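Local atomic coordinates of endoglucanase E (Clostridium thermocellum, PDB entry 2WAO), a protein that probably removes acetyl groups from plant cell wall polysaccharides and binds cello-oligosaccharides in the same active-site region, as the esterase domain of a modular cellulase. Residues A[47-50]-A[51-55]; A[236-239]-A[240-244]; A[278-281]-A[282-286]. All blocks are in the same frame, centred on the assembly; numbering follows the deposited sequence. Where two conformers were deposited one is given.

In the fold
Contact 1 comes first along the chain, at the corner where strand 43-49 passes into strand 52-59 in the N-terminal all-beta part. Contacts 2 and 3 follow in the GDSL-like esterase part, on helices 233-250 and 266-285, which flank the five-stranded parallel sheet. Their centres lie about 11 Å apart, and the two helices touch through the salt bridge of Lys-241 with Asp-282 and through Val-279 packed on Val-237, Tyr-240 and Ile-244. Contact 1 sits on the opposite side of the chain's centre, its centre about 33 Å from that of contact 2 and 41 Å from that of contact 3. The beta part thus turns a strand corner, and the esterase part packs two helices together.

Contact 1: residues A[47-50]-A[51-55]; sequences IKSG and GENWF
Ile-47 and Phe-55 approach from opposite directions across the corner at Gly-50 and Gly-51, where strand 43-49 of one sheet gives way to strand 52-59 of another. The CD1 methyl of Ile-47 sits 4.3 Å above the centroid of the Phe-55 ring, 3° off the ring normal, a CH-pi contact. The branch methyl comes down on the same side, beyond the CZ corner, with Ile-47 CG2 3.9 Å from Phe-55 CZ. Val-102 lies against both side chains, and Phe-67 and Phe-104 cover Ile-47, so this is the dense, buried end.

Nearer the corner the packing turns polar. With its hydroxyl anti to the backbone N (chi1 -176°), Ser-49 brings OG to 2.9 Å from Gly-51 O; this bond is not settled, since the one proton has another acceptor within reach; Val-69 O is a weak alternative. Gly-51 O also takes a weak bond from Asn-53 N at 3.1 Å, closing an inverse gamma turn centred on Glu-52.

The other side is looser. Lys-48 leaves the backbone away from strand 52-59 and is exposed, as is Gly-50. Glu-52 and Trp-54 leave it away from strand 43-49, Trp-54 packing on Pro-66 and Ser-68. Trp-54 NE1 donates to Glu-52 OE2 over 2.9 Å at 168°; the acceptor, in the indole plane, is met on its anti side by a donor tilted out of the carboxylate plane.

Such a corner fits the beta-sandwich expected of the galactose-binding-like clan. The polar side has one unsettled hydroxyl bond and one weak backbone bond, so the apolar contact probably does more to hold the corner.

Contact 2: residues A[236-239]-A[240-244]; sequences FVTA and YKNLI
Val-237 and Lys-241 lie side by side one turn apart on helix 233-250, pointing the same way, and the lysine is laid along the valine for most of its length. Lys-241 CB rests 3.5 Å from Val-237 O, the carbonyl that also receives the backbone N-H of Lys-241. Lys-241 CG, anti to the carbonyl carbon of its own residue (chi1 -68°), comes closer still, 3.3 Å from Val-237 O. From there the chain runs extended: Lys-241 CD passes 4.0 Å from Val-237 CG1, and CE touches the same methyl at 3.7 Å. Lys-241 NZ, still 4.1 Å from Val-237 CG1, forms a salt bridge with Asp-282 on helix 266-285. The methylenes pack on the valine methyl, and the ammonium group pairs with an acid of the neighbouring helix.

On the inward flank Phe-236 and Tyr-240 also run side by side, both with CG anti to the backbone N, their planes 66° apart. Phe-236 CZ meets Tyr-240 CD1 at 3.8 Å, near the plane of the tyrosine ring and at its edge. Ile-244 CG1 lies at that ring's edge too. Phe-226 adds an edge-to-face contact to Phe-236, and Val-276, Cys-258 and Ile-219 touch Tyr-240.

The backbone bonds are regular, Lys-241 N to Val-237 O being the straightest of the four between the segments (2.9 Å, 173°). On the exposed flank Thr-238 OG1 is hydrogen-bonded to Thr-234 O, one turn back.

Apolar on the sheet side and polar outside, this is an amphipathic helix, part of the beta-alpha-beta connection between parallel strands 216-220 and 255-260 in the SGNH-hydrolase alpha/beta fold.

Contact 3: residues A[278-281]-A[282-286]; sequences EVVN and DCNRS. With FMT (formic acid), chain J.
Glu-278 and Asp-282 stand side by side one helical turn apart, pointing the same way, with their carboxylate planes turned 37° from each other. Glu-278 OE2 and Asp-282 OD2 are 4.5 Å apart, like charges separated by a bridging water. This water donates to both, at 2.8 Å to Glu-278 OE2 and 2.6 Å to Asp-282 OD2. Second partners probably ease the repulsion: Lys-233 pairs with Glu-278 OE1, and the aspartate has Lys-241.

The remaining oxygen of the aspartate serves Arg-285. Arg-285 NH2 makes a salt bridge to Asp-282 OD1 at 2.8 Å, with the oxygen close to the guanidinium plane and the nitrogen nearly in line with its C-O bond. A bend at chi3 (-76°) folds the arginine back over the helix, laying one face of the guanidinium on the carbonyl of Asn-281, whose O lies 3.7 Å above the plane. That same oxygen accepts the backbone N-H of Arg-285.

All this decorates the last turns of helix 266-285, the connection of a beta-alpha-beta unit between parallel strands 255-260 and 291-295. Its inner face is apolar: Val-279 and Cys-283 pack on Ile-244 of helix 233-250, Val-280 on Phe-293 of the sheet.

Val-280 and Asn-284 run side by side as well, with Val-280 CG1 3.7 Å from Asn-284 OD1. The amide is held from both ends, as Asn-284 ND2 donates to Asp-288 O and Val-291 O while a water donates to Asn-284 OD1. At the edge of the guanidinium, near its plane, a formic acid probably left from crystallisation takes a bond from Arg-285 NH1 on its O2, 2.8 Å long and bent to 145°.

Contact 1: residues A[47-50]-A[51-55]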
ATOM      1  N   ILE A  47       6.659 -17.389  10.593  1.00  8.83           N
ATOM      2  CA  ILE A  47       5.635 -16.353  10.500  1.00  9.68           C
ATOM      3  C   ILE A  47       4.395 -16.776  11.276  1.00  9.64           C
ATOM      4  O   ILE A  47       3.879 -17.898  11.067  1.00 11.41           O
ATOM      5  CB  ILE A  47       5.214 -16.137   9.025  1.00  9.12           C
ATOM      6  CG1 ILE A  47       6.374 -15.460   8.262  1.00  9.39           C
ATOM      7  CG2 ILE A  47       3.888 -15.282   8.967  1.00  9.88           C
ATOM      8  CD1 ILE A  47       6.308 -15.621   6.732  1.00 13.97           C
ATOM      9  N   LYS A  48       3.903 -15.879  12.126  1.00  9.86           N
ATOM     10  CA  LYS A  48       2.562 -16.034  12.690  1.00 10.71           C
ATOM     11  C   LYS A  48       1.596 -15.083  11.995  1.00 10.17           C
ATOM     12  O   LYS A  48       1.912 -13.901  11.832  1.00 12.10           O
ATOM     13  CB  LYS A  48       2.590 -15.788  14.201  1.00 10.11           C
ATOM     14  CG  LYS A  48       1.210 -15.897  14.874  1.00 12.34           C
ATOM     15  CD  LYS A  48       1.354 -15.789  16.381  1.00 18.76           C
ATOM     16  CE  LYS A  48       0.041 -15.369  16.994  1.00 18.66           C
ATOM     17  NZ  LYS A  48       0.303 -15.048  18.405  1.00 26.46           N
ATOM     18  N   SER A  49       0.421 -15.580  11.614  1.00 10.55           N
ATOM     19  CA  SER A  49      -0.570 -14.807  10.864  1.00  9.82           C
ATOM     20  C   SER A  49      -1.946 -14.984  11.469  1.00 11.11           C
ATOM     21  O   SER A  49      -2.373 -16.117  11.723  1.00 10.74           O
ATOM     22  CB  SER A  49      -0.610 -15.265   9.390  1.00  9.41           C
ATOM     23  OG  SER A  49      -1.541 -14.416   8.662  1.00 11.72           O
ATOM     24  N   GLY A  50      -2.643 -13.873  11.665  1.00 11.30           N
ATOM     25  CA  GLY A  50      -3.989 -13.897  12.242  1.00 13.15           C
ATOM     26  C   GLY A  50      -5.070 -14.382  11.281  1.00 13.46           C
ATOM     27  O   GLY A  50      -6.098 -14.915  11.714  1.00 14.60           O
ATOM     28  N   GLY A  51      -4.845 -14.225   9.984  1.00 12.26           N
ATOM     29  CA  GLY A  51      -5.834 -14.629   8.972  1.00 10.20           C
ATOM     30  C   GLY A  51      -5.136 -15.244   7.779  1.00  9.98           C
ATOM     31  O   GLY A  51      -4.028 -15.771   7.914  1.00  9.98           O
ATOM     32  N   GLU A  52      -5.781 -15.204   6.599  1.00  9.27           N
ATOM     33  CA  GLU A  52      -5.173 -15.765   5.395  1.00  9.30           C
ATOM     34  C   GLU A  52      -4.299 -14.696   4.736  1.00  8.67           C
ATOM     35  O   GLU A  52      -4.780 -13.907   3.924  1.00  9.55           O
ATOM     36  CB  GLU A  52      -6.213 -16.300   4.386  1.00  9.19           C
ATOM     37  CG  GLU A  52      -5.524 -16.989   3.218  1.00 10.98           C
ATOM     38  CD  GLU A  52      -6.459 -17.465   2.149  1.00 12.04           C
ATOM     39  OE1 GLU A  52      -7.682 -17.474   2.423  1.00 14.44           O
ATOM     40  OE2 GLU A  52      -5.960 -17.816   1.039  1.00 10.95           O
ATOM     41  N   ASN A  53      -3.053 -14.624   5.151  1.00  7.39           N
ATOM     42  CA  ASN A  53      -2.122 -13.691   4.537  1.00  7.33           C
ATOM     43  C   ASN A  53      -1.222 -14.407   3.546  1.00  7.95           C
ATOM     44  O   ASN A  53      -0.802 -15.565   3.759  1.00  8.44           O
ATOM     45  CB  ASN A  53      -1.266 -12.987   5.612  1.00  6.36           C
ATOM     46  CG  ASN A  53      -2.027 -11.857   6.298  1.00 10.99           C
ATOM     47  OD1 ASN A  53      -2.308 -11.908   7.500  1.00  8.97           O
ATOM     48  ND2 ASN A  53      -2.370 -10.837   5.529  1.00  7.99           N
ATOM     49  N   TRP A  54      -0.868 -13.684   2.495  1.00  6.17           N
ATOM     50  CA  TRP A  54      -0.016 -14.211   1.459  1.00  5.53           C
ATOM     51  C   TRP A  54       1.237 -13.370   1.415  1.00  5.58           C
ATOM     52  O   TRP A  54       1.160 -12.150   1.623  1.00  4.92           O
ATOM     53  CB  TRP A  54      -0.723 -14.106   0.087  1.00  5.72           C
ATOM     54  CG  TRP A  54      -1.740 -15.255  -0.115  1.00  5.56           C
ATOM     55  CD1 TRP A  54      -2.967 -15.404   0.493  1.00  7.77           C
ATOM     56  CD2 TRP A  54      -1.510 -16.450  -0.869  1.00  6.82           C
ATOM     57  NE1 TRP A  54      -3.555 -16.614   0.092  1.00  7.83           N
ATOM     58  CE2 TRP A  54      -2.671 -17.274  -0.728  1.00  6.36           C
ATOM     59  CE3 TRP A  54      -0.435 -16.903  -1.665  1.00  7.65           C
ATOM     60  CZ2 TRP A  54      -2.798 -18.528  -1.372  1.00  7.67           C
ATOM     61  CZ3 TRP A  54      -0.563 -18.161  -2.305  1.00  9.33           C
ATOM     62  CH2 TRP A  54      -1.744 -18.950  -2.138  1.00  7.30           C
ATOM     63  N   PHE A  55       2.330 -14.033   1.064  1.00  6.18           N
ATOM     64  CA  PHE A  55       3.680 -13.451   0.983  1.00  5.94           C
ATOM     65  C   PHE A  55       4.391 -13.808  -0.302  1.00  7.43           C
ATOM     66  O   PHE A  55       4.099 -14.829  -0.936  1.00  6.51           O
ATOM     67  CB  PHE A  55       4.549 -13.903   2.152  1.00  6.17           C
ATOM     68  CG  PHE A  55       3.909 -13.679   3.492  1.00  6.32           C
ATOM     69  CD1 PHE A  55       4.141 -12.509   4.209  1.00  7.45           C
ATOM     70  CD2 PHE A  55       2.985 -14.610   3.976  1.00  5.76           C
ATOM     71  CE1 PHE A  55       3.478 -12.268   5.453  1.00 10.57           C
ATOM     72  CE2 PHE A  55       2.333 -14.392   5.214  1.00 10.05           C
ATOM     73  CZ  PHE A  55       2.593 -13.221   5.943  1.00  8.96           C
TER

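Contact 2: residues A[236-239]-A[240-244]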
ATOM      1  N   PHE A 236     -18.183  15.442   2.041  1.00  7.86           N
ATOM      2  CA  PHE A 236     -17.016  14.893   1.331  1.00  6.60           C
ATOM      3  C   PHE A 236     -15.814  15.875   1.238  1.00  7.00           C
ATOM      4  O   PHE A 236     -14.659  15.497   1.536  1.00  5.73           O
ATOM      5  CB  PHE A 236     -17.425  14.366  -0.061  1.00  6.64           C
ATOM      6  CG  PHE A 236     -16.260  13.725  -0.812  1.00  6.43           C
ATOM      7  CD1 PHE A 236     -15.936  12.382  -0.600  1.00  7.10           C
ATOM      8  CD2 PHE A 236     -15.466  14.487  -1.661  1.00  8.92           C
ATOM      9  CE1 PHE A 236     -14.860  11.785  -1.268  1.00  8.33           C
ATOM     10  CE2 PHE A 236     -14.380  13.914  -2.327  1.00  5.87           C
ATOM     11  CZ  PHE A 236     -14.075  12.577  -2.134  1.00  6.13           C
ATOM     12  N   VAL A 237     -16.085  17.108   0.806  1.00  5.44           N
ATOM     13  CA  VAL A 237     -15.059  18.101   0.670  1.00  6.36           C
ATOM     14  C   VAL A 237     -14.439  18.396   2.038  1.00  6.46           C
ATOM     15  O   VAL A 237     -13.223  18.455   2.172  1.00  4.97           O
ATOM     16  CB  VAL A 237     -15.596  19.365  -0.018  1.00  6.50           C
ATOM     17  CG1 VAL A 237     -14.560  20.537   0.109  1.00  8.69           C
ATOM     18  CG2 VAL A 237     -15.861  19.038  -1.533  1.00  6.50           C
ATOM     19  N   THR A 238     -15.279  18.555   3.057  1.00  7.04           N
ATOM     20  CA  THR A 238     -14.733  18.798   4.420  1.00  7.95           C
ATOM     21  C   THR A 238     -13.866  17.619   4.926  1.00  6.41           C
ATOM     22  O   THR A 238     -12.832  17.836   5.524  1.00  6.78           O
ATOM     23  CB  THR A 238     -15.882  19.179   5.400  1.00  9.96           C
ATOM     24  OG1 THR A 238     -16.481  20.407   4.950  1.00 10.23           O
ATOM     25  CG2 THR A 238     -15.353  19.384   6.821  1.00 10.22           C
ATOM     26  N   ALA A 239     -14.310  16.392   4.663  1.00  6.40           N
ATOM     27  CA  ALA A 239     -13.633  15.164   5.078  1.00  5.28           C
ATOM     28  C   ALA A 239     -12.271  15.094   4.373  1.00  5.65           C
ATOM     29  O   ALA A 239     -11.266  14.738   4.984  1.00  4.35           O
ATOM     30  CB  ALA A 239     -14.503  13.905   4.762  1.00  5.10           C
ATOM     31  N   TYR A 240     -12.260  15.419   3.068  1.00  4.78           N
ATOM     32  CA  TYR A 240     -11.025  15.358   2.300  1.00  4.33           C
ATOM     33  C   TYR A 240     -10.041  16.411   2.821  1.00  4.82           C
ATOM     34  O   TYR A 240      -8.883  16.101   3.076  1.00  4.81           O
ATOM     35  CB  TYR A 240     -11.315  15.510   0.779  1.00  3.91           C
ATOM     36  CG  TYR A 240     -10.269  14.818  -0.108  1.00  5.35           C
ATOM     37  CD1 TYR A 240     -10.644  13.861  -1.046  1.00  6.23           C
ATOM     38  CD2 TYR A 240      -8.898  15.128  -0.009  1.00  8.43           C
ATOM     39  CE1 TYR A 240      -9.725  13.211  -1.851  1.00  5.96           C
ATOM     40  CE2 TYR A 240      -7.946  14.449  -0.813  1.00  6.33           C
ATOM     41  CZ  TYR A 240      -8.366  13.502  -1.713  1.00  3.58           C
ATOM     42  OH  TYR A 240      -7.425  12.864  -2.510  1.00  5.41           O
ATOM     43  N   LYS A 241     -10.522  17.646   3.018  1.00  4.58           N
ATOM     44  CA  LYS A 241      -9.719  18.708   3.627  1.00  5.08           C
ATOM     45  C   LYS A 241      -9.175  18.317   5.015  1.00  4.99           C
ATOM     46  O   LYS A 241      -8.020  18.593   5.290  1.00  4.33           O
ATOM     47  CB  LYS A 241     -10.495  20.032   3.694  1.00  4.65           C
ATOM     48  CG  LYS A 241     -10.726  20.611   2.310  1.00  5.06           C
ATOM     49  CD  LYS A 241     -11.567  21.866   2.361  1.00  4.57           C
ATOM     50  CE  LYS A 241     -11.595  22.578   0.994  1.00  7.99           C
ATOM     51  NZ  LYS A 241     -12.410  23.859   1.009  1.00  8.23           N
ATOM     52  N   ASN A 242      -9.987  17.674   5.836  1.00  4.11           N
ATOM     53  CA  ASN A 242      -9.561  17.199   7.164  0.50  5.50           C
ATOM     54  C   ASN A 242      -8.353  16.278   7.044  1.00  4.71           C
ATOM     55  O   ASN A 242      -7.381  16.380   7.806  1.00  5.45           O
ATOM     56  CB  ASN A 242     -10.694  16.397   7.813  0.50  5.61           C
ATOM     57  CG  ASN A 242     -11.754  17.264   8.450  0.50 10.18           C
ATOM     58  OD1 ASN A 242     -11.543  18.447   8.735  0.50 12.73           O
ATOM     59  ND2 ASN A 242     -12.911  16.661   8.704  0.50 10.96           N
ATOM     60  N   LEU A 243      -8.434  15.361   6.062  1.00  3.52           N
ATOM     61  CA  LEU A 243      -7.378  14.381   5.829  1.00  4.59           C
ATOM     62  C   LEU A 243      -6.078  15.086   5.396  1.00  3.84           C
ATOM     63  O   LEU A 243      -5.029  14.839   5.980  1.00  3.04           O
ATOM     64  CB  LEU A 243      -7.809  13.295   4.799  1.00  3.31           C
ATOM     65  CG  LEU A 243      -6.664  12.333   4.424  1.00  4.03           C
ATOM     66  CD1 LEU A 243      -6.113  11.600   5.697  1.00  5.74           C
ATOM     67  CD2 LEU A 243      -7.134  11.398   3.309  1.00  4.08           C
ATOM     68  N   ILE A 244      -6.181  16.022   4.460  1.00  4.70           N
ATOM     69  CA  ILE A 244      -5.005  16.767   3.989  1.00  4.45           C
ATOM     70  C   ILE A 244      -4.372  17.560   5.147  1.00  4.04           C
ATOM     71  O   ILE A 244      -3.149  17.581   5.279  1.00  3.86           O
ATOM     72  CB  ILE A 244      -5.383  17.695   2.814  1.00  5.69           C
ATOM     73  CG1 ILE A 244      -5.757  16.881   1.562  1.00  5.94           C
ATOM     74  CG2 ILE A 244      -4.171  18.642   2.461  1.00  3.17           C
ATOM     75  CD1 ILE A 244      -6.336  17.735   0.389  1.00  8.05           C
TER

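Contact 3: residues A[278-281]-A[282-286]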
ATOM      1  N   GLU A 278     -11.782  20.656  -6.471  1.00  5.88           N
ATOM      2  CA  GLU A 278     -12.154  21.819  -5.635  1.00  8.47           C
ATOM      3  C   GLU A 278     -11.281  21.842  -4.370  1.00  6.30           C
ATOM      4  O   GLU A 278     -10.756  22.889  -3.972  1.00  7.48           O
ATOM      5  CB  GLU A 278     -13.645  21.804  -5.292  1.00  7.90           C
ATOM      6  CG  GLU A 278     -14.092  22.997  -4.452  1.00 16.30           C
ATOM      7  CD  GLU A 278     -15.623  23.108  -4.367  1.00 18.39           C
ATOM      8  OE1 GLU A 278     -16.308  23.098  -5.441  1.00 20.43           O
ATOM      9  OE2 GLU A 278     -16.125  23.170  -3.202  1.00 25.93           O
ATOM     10  N   VAL A 279     -11.116  20.675  -3.765  1.00  5.12           N
ATOM     11  CA  VAL A 279     -10.242  20.525  -2.591  1.00  5.47           C
ATOM     12  C   VAL A 279      -8.825  21.010  -2.893  1.00  5.22           C
ATOM     13  O   VAL A 279      -8.261  21.833  -2.144  1.00  5.20           O
ATOM     14  CB  VAL A 279     -10.276  19.061  -2.043  1.00  5.46           C
ATOM     15  CG1 VAL A 279      -9.165  18.873  -1.036  1.00  7.02           C
ATOM     16  CG2 VAL A 279     -11.662  18.736  -1.424  1.00  7.03           C
ATOM     17  N   VAL A 280      -8.236  20.548  -4.010  1.00  4.42           N
ATOM     18  CA  VAL A 280      -6.875  20.914  -4.350  1.00  3.90           C
ATOM     19  C   VAL A 280      -6.764  22.424  -4.626  1.00  4.11           C
ATOM     20  O   VAL A 280      -5.868  23.094  -4.106  1.00  4.01           O
ATOM     21  CB  VAL A 280      -6.324  20.079  -5.570  1.00  3.54           C
ATOM     22  CG1 VAL A 280      -5.031  20.621  -6.045  1.00  4.42           C
ATOM     23  CG2 VAL A 280      -6.183  18.591  -5.211  1.00  4.32           C
ATOM     24  N   ASN A 281      -7.651  22.942  -5.462  1.00  4.92           N
ATOM     25  CA  ASN A 281      -7.667  24.376  -5.741  1.00  6.67           C
ATOM     26  C   ASN A 281      -7.840  25.236  -4.467  1.00  6.97           C
ATOM     27  O   ASN A 281      -7.199  26.253  -4.374  1.00  7.44           O
ATOM     28  CB  ASN A 281      -8.743  24.724  -6.778  1.00  6.26           C
ATOM     29  CG  ASN A 281      -8.366  24.256  -8.180  1.00  8.92           C
ATOM     30  OD1 ASN A 281      -9.213  23.794  -8.933  1.00 13.34           O
ATOM     31  ND2 ASN A 281      -7.117  24.392  -8.528  1.00 10.07           N
ATOM     32  N   ASP A 282      -8.693  24.820  -3.531  1.00  6.83           N
ATOM     33  CA  ASP A 282      -8.873  25.545  -2.258  1.00  7.66           C
ATOM     34  C   ASP A 282      -7.589  25.480  -1.420  1.00  7.12           C
ATOM     35  O   ASP A 282      -7.169  26.487  -0.842  1.00  5.99           O
ATOM     36  CB  ASP A 282     -10.005  24.927  -1.412  1.00  8.82           C
ATOM     37  CG  ASP A 282     -11.406  25.255  -1.938  1.00 14.30           C
ATOM     38  OD1 ASP A 282     -11.508  25.966  -2.973  1.00 16.90           O
ATOM     39  OD2 ASP A 282     -12.405  24.800  -1.304  1.00 16.99           O
ATOM     40  N   CYS A 283      -6.968  24.311  -1.323  1.00  6.64           N
ATOM     41  CA  CYS A 283      -5.679  24.230  -0.588  1.00  7.51           C
ATOM     42  C   CYS A 283      -4.668  25.173  -1.213  1.00  7.36           C
ATOM     43  O   CYS A 283      -3.947  25.872  -0.499  1.00  6.02           O
ATOM     44  CB  CYS A 283      -5.088  22.799  -0.534  1.00  7.88           C
ATOM     45  SG  CYS A 283      -6.095  21.659   0.494  1.00 10.69           S
ATOM     46  N   ASN A 284      -4.603  25.194  -2.553  1.00  6.47           N
ATOM     47  CA  ASN A 284      -3.645  26.057  -3.217  1.00  5.50           C
ATOM     48  C   ASN A 284      -3.916  27.577  -2.933  1.00  6.07           C
ATOM     49  O   ASN A 284      -2.978  28.333  -2.643  1.00  7.04           O
ATOM     50  CB  ASN A 284      -3.669  25.813  -4.727  1.00  4.91           C
ATOM     51  CG  ASN A 284      -3.195  24.422  -5.147  1.00  7.49           C
ATOM     52  OD1 ASN A 284      -3.505  24.026  -6.269  1.00  9.40           O
ATOM     53  ND2 ASN A 284      -2.400  23.710  -4.308  1.00  5.59           N
ATOM     54  N   ARG A 285      -5.183  27.982  -3.002  1.00  5.85           N
ATOM     55  CA  ARG A 285      -5.566  29.393  -2.787  1.00  6.97           C
ATOM     56  C   ARG A 285      -5.289  29.795  -1.326  1.00  7.02           C
ATOM     57  O   ARG A 285      -4.892  30.935  -1.037  1.00  7.59           O
ATOM     58  CB  ARG A 285      -7.050  29.531  -3.045  1.00  7.57           C
ATOM     59  CG  ARG A 285      -7.393  29.880  -4.478  1.00 11.78           C
ATOM     60  CD  ARG A 285      -8.918  30.284  -4.503  1.00 15.69           C
ATOM     61  NE  ARG A 285      -9.774  29.111  -4.419  1.00 21.96           N
ATOM     62  CZ  ARG A 285     -10.081  28.344  -5.472  1.00 25.42           C
ATOM     63  NH1 ARG A 285      -9.614  28.633  -6.698  1.00 28.02           N
ATOM     64  NH2 ARG A 285     -10.849  27.290  -5.313  1.00 23.80           N
ATOM     65  N   SER A 286      -5.470  28.836  -0.422  1.00  5.35           N
ATOM     66  CA  SER A 286      -5.203  29.077   1.016  1.00  5.99           C
ATOM     67  C   SER A 286      -3.714  29.160   1.375  1.00  5.26           C
ATOM     68  O   SER A 286      -3.385  29.447   2.537  1.00  5.88           O
ATOM     69  CB  SER A 286      -5.832  27.982   1.871  1.00  4.54           C
ATOM     70  OG  SER A 286      -7.257  28.116   1.860  1.00 10.28           O
TER
HETATM   71  C   FMT J1347     -10.377  27.102  -9.740  1.00 43.76           C
HETATM   72  O1  FMT J1347     -11.399  26.769  -9.138  1.00 43.23           O
HETATM   73  O2  FMT J1347      -9.326  27.432  -9.190  1.00 44.03           O
HETATM   74  O   HOH W   1     -14.907  25.176  -1.711  1.00 38.60           O
HETATM   75  O   HOH W   2      -4.902  25.498  -8.122  1.00 12.62           O